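PDB 2GF6: conserved hypothetical protein from Sulfolobus solfataricus, which binds coenzyme A and is probably an acyl-CoA thioesterase of the hotdog-fold 4-hydroxybenzoyl-CoA thioesterase family. Local coordinates for residues 32-37 with 47-52; 39-44 with 91-96; 56-61 with 122-127. All blocks are in the same frame, centred on the assembly; numbering follows the deposited sequence.

Contact 1 of 3, residues 32-37 with 47-52; sequences FFTNTI and IPYPIV
Tyr49 lies against the central helix of the hotdog fold, the long helix 26-45 round which the antiparallel sheet curls, and meets Ile37 and Thr34 there. Its segment, 47-52, follows that helix and leads into strand 51-53. The tyrosine ring is clasped between two groups. CG2 of Ile37 sits over one face, off centre toward the hydroxyl end, 3.4 Å from Tyr49 CZ. It lies 3.7 Å from the ring centroid and 27° off the normal, a CH-pi contact. CB of Pro50 lies over the centre of the opposite face. The peptide bond before Pro50 is cis, consistent with the proline folding back over the ring that precedes it. Thr34 approaches differently. Its methyl CG2 stands at the ring edge, 4.1 Å from Tyr49 CE1, and the two side chains cross at about a right angle. With chi1 at 159°, the Tyr49 ring swings out from its own backbone, and its hydroxyl end leads toward the helix. Tyr49 is buried, and its hydroxyl is hydrogen-bonded to Gln111 OE1 on strand 102-115. A phenylalanine here would probably leave Gln111 OE1 without its phenolic partner. On the helix side, Thr34 OG1 is also bonded to Tyr30 O within the helix, and Ile15 of the second subunit packs on Thr34. Ile37 also touches Leu81 and Val109 of the sheet. A bound water lies in the plane of the Tyr49 ring. Its distance of 2.4 Å to Tyr49 OH is too short to be relied on, but it donates to Thr34 OG1 at 3.0 Å.

Contact 2 of 3, residues 39-44 with 91-96; sequences KFIKEK and IKFEFK
Phe93 carries most of this contact and meets both Phe40 and Ile41 on the helix. All three side chains are buried. Phe93 CE1 is the atom that faces Phe40. It lies 4.1 Å from both CD2 and CE2 of that ring, and the two side chains approach each other obliquely. Ile41 comes from another direction. Its CD1 lies near the plane of the Phe93 ring, at the edge, 4.3 Å from Phe93 CZ. The CB of Ile41 does not aim at the strand, but its chain bends at chi2 (-57°) and brings the terminal methyl closer. This is the helix-on-sheet packing of the hotdog fold: helix 26-45 lies against the concave side of the curled sheet, and strand 90-99 forms part of its floor. On its own strand, Ile91 CG2 lies over the centre of one Phe93 ring face, 3.6 Å above the plane. Lys44 CB, one turn further along the helix, lies over one face of the Phe40 ring, 3.8 Å above the plane but displaced toward the rim. Leu81 and Pro83 of the neighbouring strand 76-85 touch both phenylalanines, and Leu132 of the C-terminal helix packs on Phe40.

Contact 3 of 3, residues 56-61 with 122-127; sequences LWFVIA and TEMPKE. With COA (coenzyme A), chain E.
Phe58 and Met124, a selenomethionine in this crystal, cross at about a right angle, with the selenium at the edge of the ring. Met124 SE is 4.0 Å from Phe58 CE1. It lies 5.2 Å from the ring centroid and 86° off the normal, so this is an edge-on Met-aromatic contact. Leu56 supplies the other half of the contact with its two methyls. CD2 meets the Pro125 ring end-on, 3.7 Å from Pro125 CD and 4.0 Å from Pro125 CG. CD1 turns to Thr122, whose CG2 lies 4.1 Å away, and here the side chains cross at about a right angle. Leu56 is extended away from its backbone N (chi1 -172°), which puts both methyls within reach of the turn. Pro125 is the N-cap residue of helix 126-132. The contact therefore joins strand 56-67 of the hotdog sheet to the turn that starts the C-terminal helix. Ile128 of that helix also packs on Leu56, and Met129 and Leu132 pack on Met124.

A few residues further along, the same strand reaches coenzyme A. Ile60 O accepts a hydrogen bond from N4P of the pantetheine arm at 2.8 Å, and Ile60 CB lies 3.6 Å from COA C2P. Ala61 CB approaches the adenine at N7A. Glu62, Trp119 and Ser121 also bond the ligand, with backbone oxygens of Tyr67 and His68 of the third subunit. The chemistry is thus divided along the strand: between the two segments the side chains meet by apolar and selenium-aromatic contact, while further on the Ile60 carbonyl accepts one rather bent hydrogen bond (142°) from the pantetheine amide.

Contacts 1 and 2 are close neighbours on helix 26-45, with centres 8 Å apart. Ile41 CG2 of contact 2 packs 3.4 Å from Ile47 CG1 of contact 1, and Ile37 CD1 lies 3.6 Å from Phe93 CB. Contact 3 lies further out, about 13 Å centre to centre from contact 1 and 14 Å from contact 2. It joins contact 1 through adjacent strands, where Pro50 O and Phe58 N are 2.7 Å apart, a probable hydrogen bond. Met124 CE, 3.8 Å from Ile91 CG1, links it to contact 2. Contact 3 alone includes coenzyme A pocket residues. The side chain of Tyr49 is about 6 Å from that of Ile60 in that pocket, and that of Phe93 about 8 Å.

Contact 1 of 3, residues 32-37 with 47-52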
loop_
_atom_site.group_PDB
_atom_site.type_symbol
_atom_site.label_atom_id
_atom_site.label_comp_id
_atom_site.label_asym_id
_atom_site.label_seq_id
_atom_site.Cartn_x
_atom_site.Cartn_y
_atom_site.Cartn_z
ATOM N N PHE A 32 -3.902 -7.942 7.915
ATOM C CA PHE A 32 -4.091 -9.128 8.734
ATOM C C PHE A 32 -5.564 -9.330 9.106
ATOM O O PHE A 32 -6.052 -10.453 9.052
ATOM C CB PHE A 32 -3.248 -9.063 10.012
ATOM C CG PHE A 32 -1.793 -8.769 9.771
ATOM C CD1 PHE A 32 -1.088 -9.389 8.742
ATOM C CD2 PHE A 32 -1.122 -7.865 10.583
ATOM C CE1 PHE A 32 0.270 -9.120 8.539
ATOM C CE2 PHE A 32 0.211 -7.566 10.370
ATOM C CZ PHE A 32 0.911 -8.205 9.351
ATOM N N PHE A 33 -6.245 -8.269 9.547
ATOM C CA PHE A 33 -7.577 -8.448 10.096
ATOM C C PHE A 33 -8.613 -8.657 8.973
ATOM O O PHE A 33 -9.550 -9.472 9.124
ATOM C CB PHE A 33 -7.909 -7.378 11.168
ATOM C CG PHE A 33 -8.111 -5.970 10.664
ATOM C CD1 PHE A 33 -9.106 -5.655 9.738
ATOM C CD2 PHE A 33 -7.403 -4.926 11.234
ATOM C CE1 PHE A 33 -9.322 -4.338 9.327
ATOM C CE2 PHE A 33 -7.623 -3.603 10.830
ATOM C CZ PHE A 33 -8.590 -3.316 9.880
ATOM N N THR A 34 -8.375 -8.022 7.819
ATOM C CA THR A 34 -9.170 -8.280 6.595
ATOM C C THR A 34 -9.098 -9.750 6.179
ATOM O O THR A 34 -10.108 -10.386 5.947
ATOM C CB THR A 34 -8.709 -7.349 5.445
ATOM O OG1 THR A 34 -8.769 -6.013 5.924
ATOM C CG2 THR A 34 -9.632 -7.468 4.195
ATOM N N ASN A 35 -7.894 -10.304 6.121
ATOM C CA ASN A 35 -7.758 -11.720 5.870
ATOM C C ASN A 35 -8.509 -12.529 6.916
ATOM O O ASN A 35 -9.185 -13.511 6.599
ATOM C CB ASN A 35 -6.288 -12.127 5.862
ATOM C CG ASN A 35 -5.534 -11.611 4.654
ATOM O OD1 ASN A 35 -6.126 -11.320 3.604
ATOM N ND2 ASN A 35 -4.221 -11.499 4.792
ATOM N N THR A 36 -8.390 -12.137 8.177
ATOM C CA THR A 36 -9.071 -12.912 9.237
ATOM C C THR A 36 -10.595 -12.860 9.040
ATOM O O THR A 36 -11.291 -13.908 9.093
ATOM C CB THR A 36 -8.658 -12.424 10.637
ATOM O OG1 THR A 36 -7.239 -12.495 10.751
ATOM C CG2 THR A 36 -9.265 -13.263 11.733
ATOM N N ILE A 37 -11.117 -11.658 8.803
ATOM C CA ILE A 37 -12.568 -11.453 8.629
ATOM C C ILE A 37 -13.071 -12.100 7.336
ATOM O O ILE A 37 -14.106 -12.772 7.328
ATOM C CB ILE A 37 -12.948 -9.983 8.657
ATOM C CG1 ILE A 37 -12.717 -9.434 10.063
ATOM C CG2 ILE A 37 -14.419 -9.822 8.264
ATOM C CD1 ILE A 37 -12.636 -7.934 10.149
ATOM N N ILE A 47 -19.968 -16.680 1.745
ATOM C CA ILE A 47 -20.158 -15.622 0.793
ATOM C C ILE A 47 -18.876 -14.840 0.673
ATOM O O ILE A 47 -18.009 -14.943 1.554
ATOM C CB ILE A 47 -21.297 -14.674 1.254
ATOM C CG1 ILE A 47 -20.953 -14.008 2.593
ATOM C CG2 ILE A 47 -22.623 -15.459 1.319
ATOM C CD1 ILE A 47 -21.864 -12.838 2.974
ATOM N N PRO A 48 -18.741 -14.072 -0.423
ATOM C CA PRO A 48 -17.619 -13.135 -0.553
ATOM C C PRO A 48 -17.703 -11.931 0.373
ATOM O O PRO A 48 -18.778 -11.550 0.789
ATOM C CB PRO A 48 -17.664 -12.715 -2.020
ATOM C CG PRO A 48 -19.005 -13.055 -2.506
ATOM C CD PRO A 48 -19.618 -14.066 -1.603
ATOM N N TYR A 49 -16.545 -11.349 0.685
ATOM C CA TYR A 49 -16.457 -10.207 1.583
ATOM C C TYR A 49 -15.316 -9.333 1.077
ATOM O O TYR A 49 -14.279 -9.878 0.734
ATOM C CB TYR A 49 -16.166 -10.679 3.026
ATOM C CG TYR A 49 -15.573 -9.621 3.946
ATOM C CD1 TYR A 49 -14.198 -9.342 3.921
ATOM C CD2 TYR A 49 -16.369 -8.919 4.858
ATOM C CE1 TYR A 49 -13.628 -8.384 4.765
ATOM C CE2 TYR A 49 -15.815 -7.950 5.714
ATOM C CZ TYR A 49 -14.438 -7.689 5.660
ATOM O OH TYR A 49 -13.824 -6.749 6.483
ATOM N N PRO A 50 -15.476 -7.983 1.083
ATOM C CA PRO A 50 -16.572 -7.155 1.625
ATOM C C PRO A 50 -17.663 -6.823 0.606
ATOM O O PRO A 50 -18.662 -6.199 0.957
ATOM C CB PRO A 50 -15.843 -5.889 2.103
ATOM C CG PRO A 50 -14.574 -5.839 1.278
ATOM C CD PRO A 50 -14.433 -7.126 0.498
ATOM N N ILE A 51 -17.483 -7.275 -0.646
ATOM C CA ILE A 51 -18.483 -7.102 -1.669
ATOM C C ILE A 51 -19.194 -8.441 -1.829
ATOM O O ILE A 51 -18.640 -9.402 -2.377
ATOM C CB ILE A 51 -17.848 -6.636 -3.003
ATOM C CG1 ILE A 51 -17.227 -5.237 -2.811
ATOM C CG2 ILE A 51 -18.848 -6.683 -4.102
ATOM C CD1 ILE A 51 -16.538 -4.678 -4.055
ATOM N N VAL A 52 -20.419 -8.500 -1.337
ATOM C CA VAL A 52 -21.190 -9.728 -1.395
ATOM C C VAL A 52 -21.840 -9.887 -2.776
ATOM O O VAL A 52 -21.704 -10.919 -3.413
ATOM C CB VAL A 52 -22.242 -9.749 -0.280
ATOM C CG1 VAL A 52 -22.827 -11.160 -0.139
ATOM C CG2 VAL A 52 -21.619 -9.244 1.036
HETATM O O HOH W 1 -11.680 -5.665 6.257
#

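Contact 2 of 3, residues 39-44 with 91-96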
loop_
_atom_site.group_PDB
_atom_site.type_symbol
_atom_site.label_atom_id
_atom_site.label_comp_id
_atom_site.label_asym_id
_atom_site.label_seq_id
_atom_site.Cartn_x
_atom_site.Cartn_y
_atom_site.Cartn_z
ATOM N N LYS A 39 -11.826 -14.663 5.890
ATOM C CA LYS A 39 -11.850 -16.131 6.028
ATOM C C LYS A 39 -13.050 -16.576 6.855
ATOM O O LYS A 39 -13.756 -17.522 6.501
ATOM C CB LYS A 39 -10.542 -16.649 6.659
ATOM C CG LYS A 39 -10.432 -18.174 6.681
ATOM C CD LYS A 39 -9.227 -18.697 7.510
ATOM C CE LYS A 39 -9.420 -18.501 9.017
ATOM N NZ LYS A 39 -10.112 -19.659 9.709
ATOM N N PHE A 40 -13.282 -15.874 7.961
ATOM C CA PHE A 40 -14.439 -16.140 8.798
ATOM C C PHE A 40 -15.751 -16.116 8.008
ATOM O O PHE A 40 -16.569 -17.027 8.118
ATOM C CB PHE A 40 -14.505 -15.145 9.959
ATOM C CG PHE A 40 -15.811 -15.159 10.670
ATOM C CD1 PHE A 40 -16.104 -16.151 11.572
ATOM C CD2 PHE A 40 -16.769 -14.190 10.408
ATOM C CE1 PHE A 40 -17.309 -16.167 12.220
ATOM C CE2 PHE A 40 -17.980 -14.199 11.053
ATOM C CZ PHE A 40 -18.254 -15.186 11.964
ATOM N N ILE A 41 -15.953 -15.053 7.234
ATOM C CA ILE A 41 -17.204 -14.898 6.487
ATOM C C ILE A 41 -17.370 -16.045 5.494
ATOM O O ILE A 41 -18.463 -16.617 5.346
ATOM C CB ILE A 41 -17.252 -13.502 5.786
ATOM C CG1 ILE A 41 -17.452 -12.402 6.832
ATOM C CG2 ILE A 41 -18.381 -13.429 4.745
ATOM C CD1 ILE A 41 -18.715 -12.553 7.710
ATOM N N LYS A 42 -16.264 -16.423 4.852
ATOM C CA LYS A 42 -16.291 -17.484 3.866
ATOM C C LYS A 42 -16.727 -18.765 4.524
ATOM O O LYS A 42 -17.645 -19.414 4.057
ATOM C CB LYS A 42 -14.919 -17.677 3.251
ATOM C CG LYS A 42 -14.874 -18.732 2.153
ATOM C CD LYS A 42 -13.456 -19.278 1.974
ATOM C CE LYS A 42 -12.746 -18.655 0.791
ATOM N NZ LYS A 42 -12.917 -19.525 -0.408
ATOM N N GLU A 43 -16.063 -19.117 5.624
ATOM C CA GLU A 43 -16.342 -20.379 6.316
ATOM C C GLU A 43 -17.691 -20.399 7.076
ATOM O O GLU A 43 -18.371 -21.423 7.130
ATOM C CB GLU A 43 -15.192 -20.711 7.273
ATOM C CG GLU A 43 -13.898 -21.031 6.556
ATOM C CD GLU A 43 -12.667 -21.189 7.480
ATOM O OE1 GLU A 43 -12.692 -20.752 8.659
ATOM O OE2 GLU A 43 -11.646 -21.735 6.990
ATOM N N LYS A 44 -18.084 -19.285 7.673
ATOM C CA LYS A 44 -19.322 -19.280 8.482
ATOM C C LYS A 44 -20.592 -19.022 7.645
ATOM O O LYS A 44 -21.636 -19.620 7.890
ATOM C CB LYS A 44 -19.186 -18.239 9.605
ATOM C CG LYS A 44 -20.441 -18.055 10.528
ATOM C CD LYS A 44 -20.735 -19.277 11.417
ATOM C CE LYS A 44 -19.758 -19.424 12.586
ATOM N NZ LYS A 44 -20.014 -20.712 13.327
ATOM N N ILE A 91 -21.843 -5.113 12.501
ATOM C CA ILE A 91 -21.043 -6.094 13.241
ATOM C C ILE A 91 -19.780 -5.431 13.715
ATOM O O ILE A 91 -19.220 -4.642 12.985
ATOM C CB ILE A 91 -20.604 -7.238 12.326
ATOM C CG1 ILE A 91 -21.828 -7.955 11.763
ATOM C CG2 ILE A 91 -19.730 -8.259 13.100
ATOM C CD1 ILE A 91 -21.507 -8.869 10.598
ATOM N N LYS A 92 -19.337 -5.768 14.924
ATOM C CA LYS A 92 -18.085 -5.319 15.468
ATOM C C LYS A 92 -17.161 -6.522 15.491
ATOM O O LYS A 92 -17.405 -7.471 16.217
ATOM C CB LYS A 92 -18.269 -4.812 16.884
ATOM C CG LYS A 92 -17.015 -4.391 17.590
ATOM C CD LYS A 92 -17.393 -3.861 18.963
ATOM C CE LYS A 92 -16.201 -3.296 19.696
ATOM N NZ LYS A 92 -16.552 -3.206 21.128
ATOM N N PHE A 93 -16.121 -6.475 14.665
ATOM C CA PHE A 93 -15.169 -7.540 14.553
ATOM C C PHE A 93 -14.031 -7.185 15.467
ATOM O O PHE A 93 -13.193 -6.394 15.087
ATOM C CB PHE A 93 -14.671 -7.645 13.108
ATOM C CG PHE A 93 -15.660 -8.274 12.167
ATOM C CD1 PHE A 93 -15.937 -9.628 12.247
ATOM C CD2 PHE A 93 -16.313 -7.519 11.191
ATOM C CE1 PHE A 93 -16.836 -10.226 11.374
ATOM C CE2 PHE A 93 -17.214 -8.120 10.320
ATOM C CZ PHE A 93 -17.479 -9.471 10.415
ATOM N N GLU A 94 -14.051 -7.719 16.687
ATOM C CA GLU A 94 -12.955 -7.560 17.667
ATOM C C GLU A 94 -11.836 -8.540 17.329
ATOM O O GLU A 94 -12.117 -9.659 16.919
ATOM C CB GLU A 94 -13.448 -7.861 19.073
ATOM C CG GLU A 94 -14.708 -7.112 19.520
ATOM C CD GLU A 94 -15.075 -7.369 21.004
ATOM O OE1 GLU A 94 -14.883 -8.496 21.523
ATOM O OE2 GLU A 94 -15.590 -6.439 21.654
ATOM N N PHE A 95 -10.575 -8.143 17.512
ATOM C CA PHE A 95 -9.461 -9.021 17.176
ATOM C C PHE A 95 -8.279 -8.849 18.115
ATOM O O PHE A 95 -8.102 -7.775 18.686
ATOM C CB PHE A 95 -9.008 -8.808 15.727
ATOM C CG PHE A 95 -8.413 -7.451 15.462
ATOM C CD1 PHE A 95 -7.078 -7.178 15.789
ATOM C CD2 PHE A 95 -9.171 -6.435 14.856
ATOM C CE1 PHE A 95 -6.516 -5.924 15.543
ATOM C CE2 PHE A 95 -8.601 -5.170 14.609
ATOM C CZ PHE A 95 -7.268 -4.925 14.958
ATOM N N LYS A 96 -7.501 -9.919 18.270
ATOM C CA LYS A 96 -6.231 -9.902 18.986
ATOM C C LYS A 96 -5.194 -10.483 18.068
ATOM O O LYS A 96 -5.478 -11.443 17.349
ATOM C CB LYS A 96 -6.287 -10.764 20.238
ATOM C CG LYS A 96 -7.405 -10.406 21.198
ATOM C CD LYS A 96 -7.414 -11.285 22.436
ATOM C CE LYS A 96 -8.382 -10.725 23.488
ATOM N NZ LYS A 96 -8.218 -11.413 24.799
#

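Contact 3 of 3, residues 56-61 with 122-127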
loop_
_atom_site.group_PDB
_atom_site.type_symbol
_atom_site.label_atom_id
_atom_site.label_comp_id
_atom_site.label_asym_id
_atom_site.label_seq_id
_atom_site.Cartn_x
_atom_site.Cartn_y
_atom_site.Cartn_z
ATOM N N LEU A 56 -25.287 -5.513 -2.080
ATOM C CA LEU A 56 -24.865 -5.740 -0.681
ATOM C C LEU A 56 -23.378 -5.700 -0.517
ATOM O O LEU A 56 -22.667 -6.623 -0.952
ATOM C CB LEU A 56 -25.375 -7.082 -0.168
ATOM C CG LEU A 56 -25.201 -7.412 1.321
ATOM C CD1 LEU A 56 -25.891 -6.393 2.241
ATOM C CD2 LEU A 56 -25.739 -8.797 1.614
ATOM N N TRP A 57 -22.919 -4.633 0.138
ATOM C CA TRP A 57 -21.514 -4.453 0.526
ATOM C C TRP A 57 -21.362 -4.280 2.037
ATOM O O TRP A 57 -22.304 -3.858 2.688
ATOM C CB TRP A 57 -20.993 -3.181 -0.115
ATOM C CG TRP A 57 -20.741 -3.239 -1.605
ATOM C CD1 TRP A 57 -21.121 -4.219 -2.502
ATOM C CD2 TRP A 57 -20.115 -2.216 -2.372
ATOM N NE1 TRP A 57 -20.725 -3.869 -3.765
ATOM C CE2 TRP A 57 -20.099 -2.642 -3.710
ATOM C CE3 TRP A 57 -19.541 -0.979 -2.047
ATOM C CZ2 TRP A 57 -19.540 -1.865 -4.731
ATOM C CZ3 TRP A 57 -18.995 -0.226 -3.049
ATOM C CH2 TRP A 57 -19.008 -0.665 -4.382
ATOM N N PHE A 58 -20.164 -4.566 2.567
ATOM C CA PHE A 58 -19.774 -4.185 3.922
ATOM C C PHE A 58 -18.767 -3.023 3.837
ATOM O O PHE A 58 -17.783 -3.082 3.081
ATOM C CB PHE A 58 -19.152 -5.377 4.671
ATOM C CG PHE A 58 -20.156 -6.430 5.057
ATOM C CD1 PHE A 58 -20.944 -6.265 6.186
ATOM C CD2 PHE A 58 -20.335 -7.569 4.282
ATOM C CE1 PHE A 58 -21.897 -7.223 6.530
ATOM C CE2 PHE A 58 -21.299 -8.549 4.621
ATOM C CZ PHE A 58 -22.082 -8.372 5.732
ATOM N N VAL A 59 -19.027 -1.964 4.591
ATOM C CA VAL A 59 -18.116 -0.827 4.658
ATOM C C VAL A 59 -17.797 -0.508 6.100
ATOM O O VAL A 59 -18.693 -0.550 6.939
ATOM C CB VAL A 59 -18.665 0.450 3.909
ATOM C CG1 VAL A 59 -19.045 0.109 2.459
ATOM C CG2 VAL A 59 -19.824 1.109 4.633
ATOM N N ILE A 60 -16.528 -0.153 6.368
ATOM C CA ILE A 60 -16.037 0.173 7.718
ATOM C C ILE A 60 -16.546 1.543 8.196
ATOM O O ILE A 60 -16.405 2.551 7.500
ATOM C CB ILE A 60 -14.478 0.167 7.756
ATOM C CG1 ILE A 60 -13.935 -1.205 7.361
ATOM C CG2 ILE A 60 -13.921 0.546 9.132
ATOM C CD1 ILE A 60 -12.498 -1.188 6.934
ATOM N N ALA A 61 -17.155 1.552 9.380
ATOM C CA ALA A 61 -17.651 2.755 10.021
ATOM C C ALA A 61 -16.727 3.267 11.088
ATOM O O ALA A 61 -16.805 4.430 11.485
ATOM C CB ALA A 61 -18.969 2.447 10.638
ATOM N N THR A 122 -28.423 -1.107 5.116
ATOM C CA THR A 122 -29.540 -1.984 4.817
ATOM C C THR A 122 -29.485 -3.226 5.735
ATOM O O THR A 122 -28.415 -3.664 6.102
ATOM C CB THR A 122 -29.520 -2.385 3.347
ATOM O OG1 THR A 122 -30.743 -3.054 3.021
ATOM C CG2 THR A 122 -28.429 -3.316 3.066
ATOM N N GLU A 123 -30.645 -3.746 6.135
ATOM C CA GLU A 123 -30.732 -4.956 6.945
ATOM C C GLU A 123 -30.047 -6.113 6.218
ATOM O O GLU A 123 -30.233 -6.276 5.020
ATOM C CB GLU A 123 -32.201 -5.300 7.210
ATOM C CG GLU A 123 -32.409 -6.619 7.953
ATOM C CD GLU A 123 -33.759 -6.738 8.612
ATOM O OE1 GLU A 123 -34.059 -5.912 9.492
ATOM O OE2 GLU A 123 -34.514 -7.658 8.260
HETATM N N MSE A 124 -29.241 -6.907 6.927
HETATM C CA MSE A 124 -28.650 -8.116 6.338
HETATM C C MSE A 124 -29.720 -9.149 6.023
HETATM O O MSE A 124 -30.606 -9.388 6.823
HETATM C CB MSE A 124 -27.645 -8.736 7.281
HETATM C CG MSE A 124 -26.472 -7.885 7.428
HETATM SE SE MSE A 124 -25.099 -8.795 8.425
HETATM C CE MSE A 124 -25.253 -7.778 10.143
ATOM N N PRO A 125 -29.661 -9.750 4.836
ATOM C CA PRO A 125 -30.677 -10.736 4.511
ATOM C C PRO A 125 -30.699 -11.848 5.543
ATOM O O PRO A 125 -29.692 -12.088 6.214
ATOM C CB PRO A 125 -30.207 -11.293 3.161
ATOM C CG PRO A 125 -29.343 -10.283 2.594
ATOM C CD PRO A 125 -28.725 -9.540 3.722
ATOM N N LYS A 126 -31.831 -12.539 5.655
ATOM C CA LYS A 126 -31.959 -13.575 6.664
ATOM C C LYS A 126 -31.055 -14.753 6.272
ATOM O O LYS A 126 -30.470 -15.388 7.143
ATOM C CB LYS A 126 -33.440 -13.988 6.858
ATOM C CG LYS A 126 -34.429 -12.801 7.245
ATOM C CD LYS A 126 -34.652 -12.527 8.785
ATOM C CE LYS A 126 -36.090 -11.939 9.044
ATOM N NZ LYS A 126 -36.386 -11.307 10.407
ATOM N N GLU A 127 -30.922 -15.038 4.972
ATOM C CA GLU A 127 -29.911 -16.005 4.526
ATOM C C GLU A 127 -28.647 -15.809 5.366
ATOM O O GLU A 127 -28.197 -16.712 6.077
ATOM C CB GLU A 127 -29.532 -15.832 3.040
ATOM C CG GLU A 127 -28.031 -16.240 2.736
ATOM C CD GLU A 127 -27.670 -16.361 1.253
ATOM O OE1 GLU A 127 -28.389 -17.091 0.507
ATOM O OE2 GLU A 127 -26.632 -15.761 0.855
HETATM N N1A COA E . -20.659 1.743 15.815
HETATM C C2A COA E . -21.872 1.080 15.959
HETATM N N3A COA E . -22.940 1.408 15.143
HETATM C C4A COA E . -22.773 2.382 14.217
HETATM C C5A COA E . -21.563 3.050 14.068
HETATM C C6A COA E . -20.493 2.727 14.868
HETATM N N6A COA E . -19.421 3.527 14.858
HETATM N N7A COA E . -21.697 3.947 13.068
HETATM C C8A COA E . -22.957 3.854 12.568
HETATM N N9A COA E . -23.624 2.900 13.291
HETATM C C1B COA E . -25.041 2.542 13.250
HETATM C C2B COA E . -25.995 3.686 13.465
HETATM O O2B COA E . -26.206 3.955 14.821
HETATM C C3B COA E . -27.249 3.132 12.847
HETATM O O3B COA E . -27.888 2.347 13.847
HETATM P P3B COA E . -29.467 2.001 13.868
HETATM O O7A COA E . -29.610 0.530 13.512
HETATM O O8A COA E . -30.285 2.833 12.903
HETATM O O9A COA E . -29.940 2.187 15.286
HETATM C C4B COA E . -26.740 2.250 11.712
HETATM O O4B COA E . -25.365 2.046 11.981
HETATM C C5B COA E . -26.870 2.884 10.351
HETATM O O5B COA E . -26.108 4.054 10.352
HETATM P P1A COA E . -26.660 5.441 9.767
HETATM O O1A COA E . -26.104 6.627 10.491
HETATM O O2A COA E . -28.154 5.448 9.701
HETATM O O3A COA E . -25.944 5.434 8.331
HETATM P P2A COA E . -26.576 5.394 6.865
HETATM O O4A COA E . -27.124 6.692 6.354
HETATM O O5A COA E . -27.539 4.269 6.601
HETATM O O6A COA E . -25.227 5.111 6.071
HETATM C CBP COA E . -22.978 5.093 5.686
HETATM C CCP COA E . -24.030 4.705 6.703
HETATM C CDP COA E . -23.404 6.431 5.066
HETATM C CEP COA E . -22.954 3.993 4.634
HETATM C CAP COA E . -21.633 5.282 6.364
HETATM O OAP COA E . -21.669 6.335 7.304
HETATM C C9P COA E . -20.531 5.608 5.413
HETATM O O9P COA E . -20.692 5.700 4.017
HETATM N N8P COA E . -19.382 5.795 5.999
HETATM C C7P COA E . -18.205 5.860 5.170
HETATM C C6P COA E . -17.391 4.629 5.451
HETATM C C5P COA E . -16.062 4.708 4.771
HETATM O O5P COA E . -15.785 5.530 3.871
HETATM N N4P COA E . -15.242 3.809 5.265
HETATM C C3P COA E . -13.832 3.959 5.050
HETATM C C2P COA E . -13.087 2.950 5.873
HETATM S S1P COA E . -11.384 3.123 5.497
#